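Local coordinates for protein aminotransferase (Paracoccus denitrificans, PDB 4GRX) that probably catalyses the PLP-dependent transfer of amino groups from omega-amino acids or amines to keto acids, as a class III omega-aminotransferase, at residues N70-F75 / L299-F304; G121-T126 / M306-L311; G231-P236 / P264-E269; F274-N279 / L435-I440. All coordinates share one frame; numbering follows the deposited sequence.

Contact 1. Residues N70-F75 / L299-F304; sequences NMVAGF and LTAGFF
Asn70 and Met71 lie against Gly302 and Ala301 at the point where two turns meet, with CA atoms 5.1 Å apart for Asn70 and Gly302. The first turn is type I and runs from Met71 to Gly74. The second is type I', from Thr300 to Phe303, and is closed by the bond from Phe303 N to Thr300 O. Asn70 O points at the second turn. It makes a CA-H...O contact with Ala301 CA at 3.2 Å, while Met71 forms an inverse gamma turn beside it.

The Met71 side chain bends at chi2 (-92°). This carries CE alongside the glycine, 3.3 Å from Gly302 O. The positive phi of Gly302 favours glycine, and a side chain there would probably crowd the same methyl. On the other flank, Ala301 CB packs against Val72 CG2 at 4.3 Å and Ala73 CB at 4.4 Å. The Phe303 ring borders this patch, with Gly74 O at its edge, near its plane. Across the second turn, Thr300 OG1 donates to Phe304 O just beyond it, at 2.6 Å and on a lone pair.

Helix 78-90 backs the patch through Leu80. The second subunit meets it too: its Tyr88 OH bonds Phe303 O, and its His338 NE2 bonds Gly302 O. Residues 299-304 closely follow Lys297, which carries the PLP as an internal aldimine. The arrangement is a buried pairing of turns at the dimer interface, next to the cofactor lysine, consistent with the fold type I aminotransferases, whose active sites lie near the subunit boundary.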
loop_
_atom_site.group_PDB
_atom_site.type_symbol
_atom_site.label_atom_id
_atom_site.label_comp_id
_atom_site.label_asym_id
_atom_site.label_seq_id
_atom_site.Cartn_x
_atom_site.Cartn_y
_atom_site.Cartn_z
ATOM N N ASN A 70 -8.700 -5.759 12.890
ATOM C CA ASN A 70 -8.861 -6.670 11.761
ATOM C C ASN A 70 -8.909 -8.178 12.062
ATOM O O ASN A 70 -9.429 -8.953 11.254
ATOM C CB ASN A 70 -7.766 -6.384 10.721
ATOM C CG ASN A 70 -6.357 -6.554 11.280
ATOM O OD1 ASN A 70 -6.140 -6.535 12.486
ATOM N ND2 ASN A 70 -5.393 -6.706 10.391
ATOM N N MET A 71 -8.361 -8.611 13.195
ATOM C CA MET A 71 -8.337 -10.065 13.485
ATOM C C MET A 71 -9.655 -10.586 14.095
ATOM O O MET A 71 -9.660 -11.273 15.117
ATOM C CB MET A 71 -7.154 -10.436 14.386
ATOM C CG MET A 71 -5.844 -9.813 13.973
ATOM S SD MET A 71 -4.919 -10.889 12.885
ATOM C CE MET A 71 -4.019 -9.585 12.027
ATOM N N VAL A 72 -10.763 -10.273 13.444
ATOM C CA VAL A 72 -12.091 -10.590 13.970
ATOM C C VAL A 72 -12.334 -12.082 14.209
ATOM O O VAL A 72 -13.185 -12.453 15.015
ATOM C CB VAL A 72 -13.189 -10.010 13.064
ATOM C CG1 VAL A 72 -12.982 -8.504 12.913
ATOM C CG2 VAL A 72 -13.174 -10.707 11.709
ATOM N N ALA A 73 -11.580 -12.928 13.516
ATOM C CA ALA A 73 -11.716 -14.359 13.695
ATOM C C ALA A 73 -10.640 -14.938 14.624
ATOM O O ALA A 73 -10.388 -16.140 14.633
ATOM C CB ALA A 73 -11.709 -15.057 12.346
ATOM N N GLY A 74 -10.012 -14.069 15.407
ATOM C CA GLY A 74 -8.949 -14.488 16.306
ATOM C C GLY A 74 -7.617 -14.759 15.626
ATOM O O GLY A 74 -7.411 -14.429 14.459
ATOM N N PHE A 75 -6.709 -15.374 16.372
ATOM C CA PHE A 75 -5.333 -15.525 15.932
ATOM C C PHE A 75 -4.965 -16.940 15.512
ATOM O O PHE A 75 -3.801 -17.217 15.228
ATOM C CB PHE A 75 -4.396 -15.023 17.028
ATOM C CG PHE A 75 -4.615 -13.585 17.386
ATOM C CD1 PHE A 75 -4.132 -12.577 16.568
ATOM C CD2 PHE A 75 -5.319 -13.244 18.532
ATOM C CE1 PHE A 75 -4.341 -11.246 16.887
ATOM C CE2 PHE A 75 -5.529 -11.913 18.867
ATOM C CZ PHE A 75 -5.036 -10.912 18.046
ATOM N N LEU A 299 -11.712 -7.522 5.817
ATOM C CA LEU A 299 -11.918 -8.108 4.506
ATOM C C LEU A 299 -11.207 -9.467 4.400
ATOM O O LEU A 299 -11.742 -10.414 3.814
ATOM C CB LEU A 299 -11.455 -7.118 3.424
ATOM C CG LEU A 299 -11.370 -7.584 1.970
ATOM C CD1 LEU A 299 -12.690 -8.169 1.479
ATOM C CD2 LEU A 299 -10.902 -6.439 1.082
ATOM N N THR A 300 -10.016 -9.550 4.990
ATOM C CA THR A 300 -9.239 -10.793 5.050
ATOM C C THR A 300 -9.027 -11.278 6.487
ATOM O O THR A 300 -8.176 -12.134 6.733
ATOM C CB THR A 300 -7.831 -10.620 4.428
ATOM O OG1 THR A 300 -7.100 -9.599 5.134
ATOM C CG2 THR A 300 -7.931 -10.262 2.961
ATOM N N ALA A 301 -9.776 -10.719 7.432
ATOM C CA ALA A 301 -9.569 -11.004 8.853
ATOM C C ALA A 301 -8.089 -10.885 9.253
ATOM O O ALA A 301 -7.580 -11.674 10.053
ATOM C CB ALA A 301 -10.141 -12.378 9.219
ATOM N N GLY A 302 -7.404 -9.894 8.679
ATOM C CA GLY A 302 -5.970 -9.687 8.913
ATOM C C GLY A 302 -5.026 -10.807 8.504
ATOM O O GLY A 302 -3.887 -10.830 8.939
ATOM N N PHE A 303 -5.487 -11.737 7.667
ATOM C CA PHE A 303 -4.650 -12.861 7.212
ATOM C C PHE A 303 -3.762 -12.505 6.002
ATOM O O PHE A 303 -2.835 -13.263 5.649
ATOM C CB PHE A 303 -5.512 -14.099 6.877
ATOM C CG PHE A 303 -5.752 -15.050 8.041
ATOM C CD1 PHE A 303 -6.266 -14.604 9.254
ATOM C CD2 PHE A 303 -5.518 -16.421 7.889
ATOM C CE1 PHE A 303 -6.507 -15.498 10.296
ATOM C CE2 PHE A 303 -5.764 -17.318 8.924
ATOM C CZ PHE A 303 -6.260 -16.858 10.127
ATOM N N PHE A 304 -4.041 -11.360 5.378
ATOM C CA PHE A 304 -3.384 -10.963 4.131
ATOM C C PHE A 304 -3.710 -9.505 3.800
ATOM O O PHE A 304 -4.865 -9.086 3.955
ATOM C CB PHE A 304 -3.883 -11.868 2.996
ATOM C CG PHE A 304 -3.059 -11.802 1.742
ATOM C CD1 PHE A 304 -2.056 -12.723 1.515
ATOM C CD2 PHE A 304 -3.299 -10.822 0.776
ATOM C CE1 PHE A 304 -1.306 -12.675 0.354
ATOM C CE2 PHE A 304 -2.552 -10.777 -0.386
ATOM C CZ PHE A 304 -1.559 -11.708 -0.600
#

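Contact 2. Residues G121-T126 / M306-L311; sequences GRVFYT and MGAVIL
Phe124 and Val309 form the central hydrogen-bonded pair of an antiparallel ladder. Val309 N reaches Phe124 O at 2.9 Å with a nearly straight N-H...O angle of 171°, and Phe124 N returns a bond to Val309 O. Arg122 with Leu311 and Thr126 with Gly307 repeat the pattern, giving six bonds in all.

Between these pairs lie the non-hydrogen-bonded pairs Val123-Ile310 and Tyr125-Ala308. Their side chains share one face. There Tyr125 CD1 touches Ala308 CB at 4.2 Å, and Val123 CG1 touches the same methyl at 4.3 Å. The Met306 chain bends at chi2 (93°) and brings CE to Tyr125 CE1, 3.9 Å away, at an oblique angle to the ring. On the other face, Thr126 OG1 lies 3.1 Å from Gly307 CA, a position that probably leaves little room for a side chain on the glycine.

The outer shell fixes the polar ends. Tyr125 OH bonds Ser109, and Thr126 OG1 bonds Ser128 O. Arg122 forms a salt bridge with Glu320 and also bonds Glu24 O of the second subunit.

Strand 122-126 is the outermost strand of the seven-stranded sheet within this chain. Strand 307-311 separates it from strand 292-295. Helix 103-115 packs on the Val123 and Tyr125 face, and helix 129-146 on the Phe124 and Thr126 face.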
loop_
_atom_site.group_PDB
_atom_site.type_symbol
_atom_site.label_atom_id
_atom_site.label_comp_id
_atom_site.label_asym_id
_atom_site.label_seq_id
_atom_site.Cartn_x
_atom_site.Cartn_y
_atom_site.Cartn_z
ATOM N N GLY A 121 -21.951 -2.989 -9.919
ATOM C CA GLY A 121 -20.826 -2.100 -9.717
ATOM C C GLY A 121 -19.506 -2.634 -10.211
ATOM O O GLY A 121 -19.459 -3.618 -10.927
ATOM N N ARG A 122 -18.427 -1.961 -9.830
ATOM C CA ARG A 122 -17.075 -2.386 -10.195
ATOM C C ARG A 122 -16.114 -2.295 -9.002
ATOM O O ARG A 122 -16.327 -1.533 -8.056
ATOM C CB ARG A 122 -16.544 -1.601 -11.415
ATOM C CG ARG A 122 -17.255 -1.899 -12.733
ATOM C CD ARG A 122 -16.415 -1.493 -13.942
ATOM N NE ARG A 122 -17.189 -1.468 -15.184
ATOM C CZ ARG A 122 -17.351 -2.513 -16.000
ATOM N NH1 ARG A 122 -16.790 -3.679 -15.713
ATOM N NH2 ARG A 122 -18.074 -2.399 -17.111
ATOM N N VAL A 123 -15.052 -3.086 -9.075
ATOM C CA VAL A 123 -14.123 -3.272 -7.968
ATOM C C VAL A 123 -12.680 -3.066 -8.464
ATOM O O VAL A 123 -12.256 -3.673 -9.464
ATOM C CB VAL A 123 -14.284 -4.697 -7.352
ATOM C CG1 VAL A 123 -13.511 -4.838 -6.050
ATOM C CG2 VAL A 123 -15.757 -5.040 -7.126
ATOM N N PHE A 124 -11.942 -2.201 -7.768
ATOM C CA PHE A 124 -10.499 -2.056 -7.976
ATOM C C PHE A 124 -9.730 -2.425 -6.693
ATOM O O PHE A 124 -10.195 -2.139 -5.584
ATOM C CB PHE A 124 -10.161 -0.638 -8.440
ATOM C CG PHE A 124 -8.739 -0.481 -8.918
ATOM C CD1 PHE A 124 -8.363 -0.908 -10.201
ATOM C CD2 PHE A 124 -7.761 0.096 -8.088
ATOM C CE1 PHE A 124 -7.050 -0.759 -10.643
ATOM C CE2 PHE A 124 -6.450 0.247 -8.529
ATOM C CZ PHE A 124 -6.100 -0.180 -9.807
ATOM N N TYR A 125 -8.566 -3.067 -6.832
ATOM C CA TYR A 125 -7.862 -3.587 -5.645
ATOM C C TYR A 125 -6.598 -2.821 -5.237
ATOM O O TYR A 125 -5.917 -2.217 -6.070
ATOM C CB TYR A 125 -7.566 -5.085 -5.791
ATOM C CG TYR A 125 -8.808 -5.955 -5.837
ATOM C CD1 TYR A 125 -9.493 -6.289 -4.674
ATOM C CD2 TYR A 125 -9.293 -6.447 -7.049
ATOM C CE1 TYR A 125 -10.631 -7.075 -4.711
ATOM C CE2 TYR A 125 -10.431 -7.229 -7.096
ATOM C CZ TYR A 125 -11.098 -7.544 -5.924
ATOM O OH TYR A 125 -12.226 -8.332 -5.961
ATOM N N THR A 126 -6.304 -2.866 -3.938
ATOM C CA THR A 126 -5.090 -2.289 -3.379
ATOM C C THR A 126 -4.534 -3.236 -2.334
ATOM O O THR A 126 -5.097 -4.317 -2.092
ATOM C CB THR A 126 -5.368 -0.951 -2.678
ATOM O OG1 THR A 126 -6.285 -1.163 -1.605
ATOM C CG2 THR A 126 -5.961 0.045 -3.632
ATOM N N MET A 306 -5.021 -6.559 1.983
ATOM C CA MET A 306 -5.974 -6.380 0.906
ATOM C C MET A 306 -6.764 -5.108 1.107
ATOM O O MET A 306 -7.168 -4.788 2.228
ATOM C CB MET A 306 -6.949 -7.545 0.896
ATOM C CG MET A 306 -7.723 -7.726 -0.393
ATOM S SD MET A 306 -6.897 -8.892 -1.493
ATOM C CE MET A 306 -8.315 -9.349 -2.470
ATOM N N GLY A 307 -6.982 -4.391 0.010
ATOM C CA GLY A 307 -7.906 -3.263 -0.032
ATOM C C GLY A 307 -8.808 -3.337 -1.251
ATOM O O GLY A 307 -8.443 -3.905 -2.283
ATOM N N ALA A 308 -9.996 -2.759 -1.129
ATOM C CA ALA A 308 -10.942 -2.720 -2.239
ATOM C C ALA A 308 -11.727 -1.425 -2.290
ATOM O O ALA A 308 -12.273 -0.954 -1.281
ATOM C CB ALA A 308 -11.891 -3.900 -2.189
ATOM N N VAL A 309 -11.774 -0.864 -3.489
ATOM C CA VAL A 309 -12.657 0.236 -3.816
ATOM C C VAL A 309 -13.822 -0.402 -4.575
ATOM O O VAL A 309 -13.596 -1.024 -5.632
ATOM C CB VAL A 309 -11.911 1.256 -4.701
ATOM C CG1 VAL A 309 -12.859 2.287 -5.306
ATOM C CG2 VAL A 309 -10.814 1.932 -3.899
ATOM N N ILE A 310 -15.039 -0.288 -4.016
ATOM C CA ILE A 310 -16.271 -0.748 -4.679
ATOM C C ILE A 310 -17.155 0.411 -5.174
ATOM O O ILE A 310 -17.876 1.037 -4.391
ATOM C CB ILE A 310 -17.142 -1.631 -3.761
ATOM C CG1 ILE A 310 -16.306 -2.701 -3.056
ATOM C CG2 ILE A 310 -18.270 -2.274 -4.568
ATOM C CD1 ILE A 310 -17.073 -3.455 -1.984
ATOM N N LEU A 311 -17.114 0.689 -6.469
ATOM C CA LEU A 311 -17.941 1.757 -7.035
ATOM C C LEU A 311 -19.398 1.319 -7.220
ATOM O O LEU A 311 -19.656 0.277 -7.836
ATOM C CB LEU A 311 -17.369 2.213 -8.378
ATOM C CG LEU A 311 -15.918 2.698 -8.421
ATOM C CD1 LEU A 311 -15.427 2.778 -9.860
ATOM C CD2 LEU A 311 -15.762 4.040 -7.720
#

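Contact 3. Residues G231-P236 / P264-E269; sequences GFFAEP and PMISDE
Phe233 and Ile266 are paired at the centre of a parallel strand contact, part of a beta-alpha-beta crossover in the large PLP-binding sheet. Four backbone bonds tie the strands. The straightest runs from Ile266 N to Phe232 O, 2.8 Å at 175°.

Ile266 CB lies over one face of the Phe233 ring in a CH-pi contact, 3.9 Å from its centroid. Ile266 CG2 touches Phe233 CE2 at 3.6 Å. With alanine in place of Phe233, Ile266 would probably lose the ring it packs on, and a gap would open toward Met136. On the other face, the bend of Met265 at chi2 (-81°) sets CE against Ala234 CB at 4.1 Å, while its CG lies along Phe232 CD1.

At the C-terminal ends, Ser267 OG donates to Glu269 OE2 at 3.0 Å from above the carboxylate plane, and Pro236 CG rests on both groups. Gly282 N bonds Glu269 OE1, and Cys283 N bonds OE2. Asp268 OD2 bonds His163 and Asn133 and lies close to N1 of the PLP joined to Lys297, consistent with the aspartate that faces the pyridine nitrogen in fold type I enzymes.

Strands 154-158 and 292-295 flank the pair. Helix 250-260 covers Phe232 and Met265, and helix 129-146 covers Phe233 and Ile266.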
loop_
_atom_site.group_PDB
_atom_site.type_symbol
_atom_site.label_atom_id
_atom_site.label_comp_id
_atom_site.label_asym_id
_atom_site.label_seq_id
_atom_site.Cartn_x
_atom_site.Cartn_y
_atom_site.Cartn_z
ATOM N N GLY A 231 -15.076 15.364 -3.814
ATOM C CA GLY A 231 -15.637 14.296 -3.002
ATOM C C GLY A 231 -15.782 14.590 -1.517
ATOM O O GLY A 231 -15.242 15.575 -1.001
ATOM N N PHE A 232 -16.529 13.709 -0.845
ATOM C CA PHE A 232 -16.756 13.738 0.600
ATOM C C PHE A 232 -16.594 12.314 1.101
ATOM O O PHE A 232 -17.325 11.401 0.684
ATOM C CB PHE A 232 -18.179 14.237 0.898
ATOM C CG PHE A 232 -18.591 14.136 2.350
ATOM C CD1 PHE A 232 -19.104 12.952 2.871
ATOM C CD2 PHE A 232 -18.501 15.242 3.193
ATOM C CE1 PHE A 232 -19.495 12.863 4.207
ATOM C CE2 PHE A 232 -18.888 15.163 4.521
ATOM C CZ PHE A 232 -19.379 13.966 5.036
ATOM N N PHE A 233 -15.620 12.110 1.979
ATOM C CA PHE A 233 -15.420 10.805 2.597
ATOM C C PHE A 233 -15.876 10.850 4.043
ATOM O O PHE A 233 -15.655 11.852 4.739
ATOM C CB PHE A 233 -13.943 10.418 2.584
ATOM C CG PHE A 233 -13.384 10.162 1.224
ATOM C CD1 PHE A 233 -13.276 11.198 0.283
ATOM C CD2 PHE A 233 -12.905 8.898 0.893
ATOM C CE1 PHE A 233 -12.743 10.959 -0.980
ATOM C CE2 PHE A 233 -12.369 8.658 -0.362
ATOM C CZ PHE A 233 -12.284 9.681 -1.296
ATOM N N ALA A 234 -16.473 9.748 4.500
ATOM C CA ALA A 234 -16.809 9.573 5.922
ATOM C C ALA A 234 -16.800 8.120 6.330
ATOM O O ALA A 234 -17.325 7.259 5.611
ATOM C CB ALA A 234 -18.170 10.193 6.239
ATOM N N GLU A 235 -16.207 7.852 7.487
ATOM C CA GLU A 235 -16.432 6.601 8.189
ATOM C C GLU A 235 -17.838 6.675 8.788
ATOM O O GLU A 235 -18.203 7.717 9.371
ATOM C CB GLU A 235 -15.454 6.456 9.344
ATOM C CG GLU A 235 -13.999 6.351 8.946
ATOM C CD GLU A 235 -13.084 6.790 10.064
ATOM O OE1 GLU A 235 -12.679 7.971 10.034
ATOM O OE2 GLU A 235 -12.792 5.975 10.978
ATOM N N PRO A 236 -18.640 5.595 8.658
ATOM C CA PRO A 236 -19.966 5.662 9.301
ATOM C C PRO A 236 -19.843 5.905 10.814
ATOM O O PRO A 236 -20.514 6.797 11.356
ATOM C CB PRO A 236 -20.595 4.298 8.979
ATOM C CG PRO A 236 -19.893 3.854 7.735
ATOM C CD PRO A 236 -18.481 4.380 7.842
ATOM N N PRO A 264 -19.710 13.511 -5.005
ATOM C CA PRO A 264 -19.653 12.093 -4.682
ATOM C C PRO A 264 -19.449 11.826 -3.189
ATOM O O PRO A 264 -18.616 12.473 -2.535
ATOM C CB PRO A 264 -18.446 11.620 -5.481
ATOM C CG PRO A 264 -18.489 12.483 -6.705
ATOM C CD PRO A 264 -18.873 13.836 -6.180
ATOM N N MET A 265 -20.219 10.890 -2.653
ATOM C CA MET A 265 -20.119 10.536 -1.250
ATOM C C MET A 265 -19.505 9.156 -1.136
ATOM O O MET A 265 -20.043 8.177 -1.653
ATOM C CB MET A 265 -21.490 10.593 -0.556
ATOM C CG MET A 265 -21.424 10.500 0.953
ATOM S SD MET A 265 -21.239 8.794 1.508
ATOM C CE MET A 265 -20.566 9.056 3.149
ATOM N N ILE A 266 -18.375 9.091 -0.442
ATOM C CA ILE A 266 -17.629 7.856 -0.312
ATOM C C ILE A 266 -17.705 7.395 1.127
ATOM O O ILE A 266 -17.418 8.169 2.054
ATOM C CB ILE A 266 -16.157 8.074 -0.680
ATOM C CG1 ILE A 266 -16.023 8.914 -1.965
ATOM C CG2 ILE A 266 -15.401 6.749 -0.708
ATOM C CD1 ILE A 266 -16.357 8.180 -3.232
ATOM N N SER A 267 -18.097 6.139 1.314
ATOM C CA SER A 267 -18.144 5.558 2.646
ATOM C C SER A 267 -16.902 4.733 2.960
ATOM O O SER A 267 -16.659 3.689 2.355
ATOM C CB SER A 267 -19.410 4.718 2.841
ATOM O OG SER A 267 -19.478 4.251 4.184
ATOM N N ASP A 268 -16.119 5.209 3.912
ATOM C CA ASP A 268 -14.948 4.471 4.351
ATOM C C ASP A 268 -15.366 3.370 5.334
ATOM O O ASP A 268 -15.559 3.613 6.522
ATOM C CB ASP A 268 -13.907 5.422 4.957
ATOM C CG ASP A 268 -12.559 4.749 5.172
ATOM O OD1 ASP A 268 -12.515 3.491 5.152
ATOM O OD2 ASP A 268 -11.559 5.480 5.380
ATOM N N GLU A 269 -15.507 2.163 4.803
ATOM C CA GLU A 269 -15.951 0.994 5.539
ATOM C C GLU A 269 -14.764 0.104 5.912
ATOM O O GLU A 269 -14.903 -1.114 6.063
ATOM C CB GLU A 269 -16.938 0.195 4.681
ATOM C CG GLU A 269 -18.218 0.936 4.303
ATOM C CD GLU A 269 -19.224 0.991 5.442
ATOM O OE1 GLU A 269 -18.961 0.397 6.514
ATOM O OE2 GLU A 269 -20.281 1.624 5.279
#

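Contact 4. Residues F274-N279 / L435-I440; sequences FGRTGN and LCPPFI
Arg276 projects from a type I beta turn, Gly275 to Gly278, onto the loop 435-440 between strand 432-435 and helix 443-463. The turn is closed by Gly278 N bonding Gly275 O.

The hydrogen bonds come from the guanidinium. Arg276 NH1 donates to Pro437 O at 2.9 Å. The oxygen lies close to the guanidinium plane, though the donor is tilted 32° from the carbonyl plane. Arg276 NH2 adds a weak bond to the same oxygen. Further partners share the load: Phe389 O takes NH1, while Trp69 O and Ser66 OG take NH2. These carbonyls and the hydroxyl surround the guanidinium, which is likely to offset its buried charge.

The packing uses both faces of the guanidinium. Arg276 CG stands opposite the backbone N (chi1 -157°), and the chain then turns at chi3. That lays the guanidinium between two neighbours. Phe439 CE2 sits 3.6 Å above its plane, over the centre, and Cys436 CB lies over the opposite face, 3.5 Å from Arg276 NH1. The planes of ring and guanidinium are 49° apart, so this is not a flat stack. A methionine in place of Arg276 would probably leave Pro437 O and Trp69 O without their guanidinium donors, and Phe439 and Cys436 without the flat group between them.

The last group is ring against backbone. The far end of Phe439 reaches the turn, with CZ 3.3 Å from Arg276 N. Phe439 CE1 meets Phe274 O at 3.3 Å, the oxygen lying in the ring plane at its edge.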
loop_
_atom_site.group_PDB
_atom_site.type_symbol
_atom_site.label_atom_id
_atom_site.label_comp_id
_atom_site.label_asym_id
_atom_site.label_seq_id
_atom_site.Cartn_x
_atom_site.Cartn_y
_atom_site.Cartn_z
ATOM N N PHE A 274 -18.314 -5.497 7.106
ATOM C CA PHE A 274 -18.498 -6.855 7.632
ATOM C C PHE A 274 -18.539 -6.950 9.146
ATOM O O PHE A 274 -17.705 -7.653 9.727
ATOM C CB PHE A 274 -17.403 -7.788 7.120
ATOM C CG PHE A 274 -17.227 -7.740 5.650
ATOM C CD1 PHE A 274 -16.161 -7.061 5.099
ATOM C CD2 PHE A 274 -18.148 -8.360 4.807
ATOM C CE1 PHE A 274 -16.006 -7.006 3.721
ATOM C CE2 PHE A 274 -17.999 -8.309 3.429
ATOM C CZ PHE A 274 -16.926 -7.622 2.888
ATOM N N GLY A 275 -19.474 -6.231 9.780
ATOM C CA GLY A 275 -19.994 -6.645 11.089
ATOM C C GLY A 275 -19.839 -5.860 12.376
ATOM O O GLY A 275 -20.746 -5.858 13.212
ATOM N N ARG A 276 -18.705 -5.204 12.566
ATOM C CA ARG A 276 -18.418 -4.587 13.855
ATOM C C ARG A 276 -19.551 -3.668 14.365
ATOM O O ARG A 276 -19.742 -3.516 15.586
ATOM C CB ARG A 276 -17.049 -3.888 13.834
ATOM C CG ARG A 276 -16.425 -3.696 15.205
ATOM C CD ARG A 276 -14.964 -3.268 15.129
ATOM N NE ARG A 276 -14.049 -4.395 14.898
ATOM C CZ ARG A 276 -13.718 -5.323 15.807
ATOM N NH1 ARG A 276 -14.229 -5.297 17.038
ATOM N NH2 ARG A 276 -12.880 -6.300 15.482
ATOM N N THR A 277 -20.312 -3.099 13.436
ATOM C CA THR A 277 -21.342 -2.112 13.738
ATOM C C THR A 277 -22.675 -2.730 14.108
ATOM O O THR A 277 -23.541 -2.046 14.671
ATOM C CB THR A 277 -21.607 -1.213 12.522
ATOM O OG1 THR A 277 -21.605 -2.011 11.310
ATOM C CG2 THR A 277 -20.539 -0.114 12.470
ATOM N N GLY A 278 -22.841 -4.010 13.770
ATOM C CA GLY A 278 -24.112 -4.706 13.932
ATOM C C GLY A 278 -24.691 -5.114 12.591
ATOM O O GLY A 278 -25.780 -5.679 12.529
ATOM N N ASN A 279 -23.949 -4.839 11.521
ATOM C CA ASN A 279 -24.389 -5.113 10.147
ATOM C C ASN A 279 -23.250 -5.320 9.198
ATOM O O ASN A 279 -22.104 -5.136 9.582
ATOM C CB ASN A 279 -25.229 -3.961 9.622
ATOM C CG ASN A 279 -26.642 -4.042 10.107
ATOM O OD1 ASN A 279 -27.046 -3.271 10.976
ATOM N ND2 ASN A 279 -27.392 -5.014 9.592
ATOM N N LEU A 435 -12.130 -0.321 22.861
ATOM C CA LEU A 435 -12.291 -1.750 22.947
ATOM C C LEU A 435 -12.920 -2.209 21.644
ATOM O O LEU A 435 -14.010 -1.732 21.255
ATOM C CB LEU A 435 -13.177 -2.096 24.135
ATOM C CG LEU A 435 -12.636 -1.882 25.551
ATOM C CD1 LEU A 435 -13.707 -2.253 26.571
ATOM C CD2 LEU A 435 -11.357 -2.683 25.808
ATOM N N CYS A 436 -12.211 -3.089 20.942
ATOM C CA CYS A 436 -12.688 -3.639 19.672
ATOM C C CYS A 436 -12.222 -5.083 19.488
ATOM O O CYS A 436 -11.454 -5.386 18.559
ATOM C CB CYS A 436 -12.277 -2.750 18.481
ATOM S SG CYS A 436 -10.495 -2.500 18.253
ATOM N N PRO A 437 -12.704 -5.987 20.369
ATOM C CA PRO A 437 -12.243 -7.379 20.417
ATOM C C PRO A 437 -12.658 -8.191 19.177
ATOM O O PRO A 437 -13.559 -7.774 18.450
ATOM C CB PRO A 437 -12.937 -7.945 21.674
ATOM C CG PRO A 437 -13.927 -6.917 22.125
ATOM C CD PRO A 437 -13.939 -5.787 21.153
ATOM N N PRO A 438 -12.017 -9.355 18.936
ATOM C CA PRO A 438 -12.517 -10.186 17.827
ATOM C C PRO A 438 -13.991 -10.580 18.006
ATOM O O PRO A 438 -14.525 -10.614 19.125
ATOM C CB PRO A 438 -11.638 -11.437 17.897
ATOM C CG PRO A 438 -10.446 -11.048 18.693
ATOM C CD PRO A 438 -10.924 -10.020 19.668
ATOM N N PHE A 439 -14.636 -10.879 16.888
ATOM C CA PHE A 439 -16.018 -11.346 16.896
ATOM C C PHE A 439 -16.184 -12.706 17.597
ATOM O O PHE A 439 -17.222 -12.971 18.188
ATOM C CB PHE A 439 -16.570 -11.398 15.466
ATOM C CG PHE A 439 -16.555 -10.066 14.730
ATOM C CD1 PHE A 439 -16.774 -10.027 13.353
ATOM C CD2 PHE A 439 -16.321 -8.856 15.399
ATOM C CE1 PHE A 439 -16.775 -8.817 12.668
ATOM C CE2 PHE A 439 -16.315 -7.644 14.715
ATOM C CZ PHE A 439 -16.544 -7.623 13.347
ATOM N N ILE A 440 -15.162 -13.555 17.551
ATOM C CA ILE A 440 -15.204 -14.888 18.190
ATOM C C ILE A 440 -15.237 -14.870 19.733
ATOM O O ILE A 440 -15.111 -15.921 20.384
ATOM C CB ILE A 440 -14.031 -15.787 17.726
ATOM C CG1 ILE A 440 -12.682 -15.179 18.145
ATOM C CG2 ILE A 440 -14.078 -15.991 16.218
ATOM C CD1 ILE A 440 -11.611 -16.214 18.405
#

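How the contacts relate
All four contacts are buried, but they serve different parts of the fold. Contacts 2 and 3 belong to the same large sheet, one at its antiparallel end and one in its parallel middle. Both rest on regular backbone bonds and largely apolar side chains, though contact 3 ends in acidic groups beside the cofactor. Contacts 1 and 4 join loops instead. Contact 1 relies on close backbone and methyl packing, while contact 4 depends on one arginine. These two touch directly: Val72 CG1 lies 3.4 Å from Arg276 NH2. Contact 1 also meets contact 2, where Thr300 CG2 packs on Met306 CB. Contacts 1 and 2 reach the second subunit. Contacts 3 and 4 are touched by no other chain.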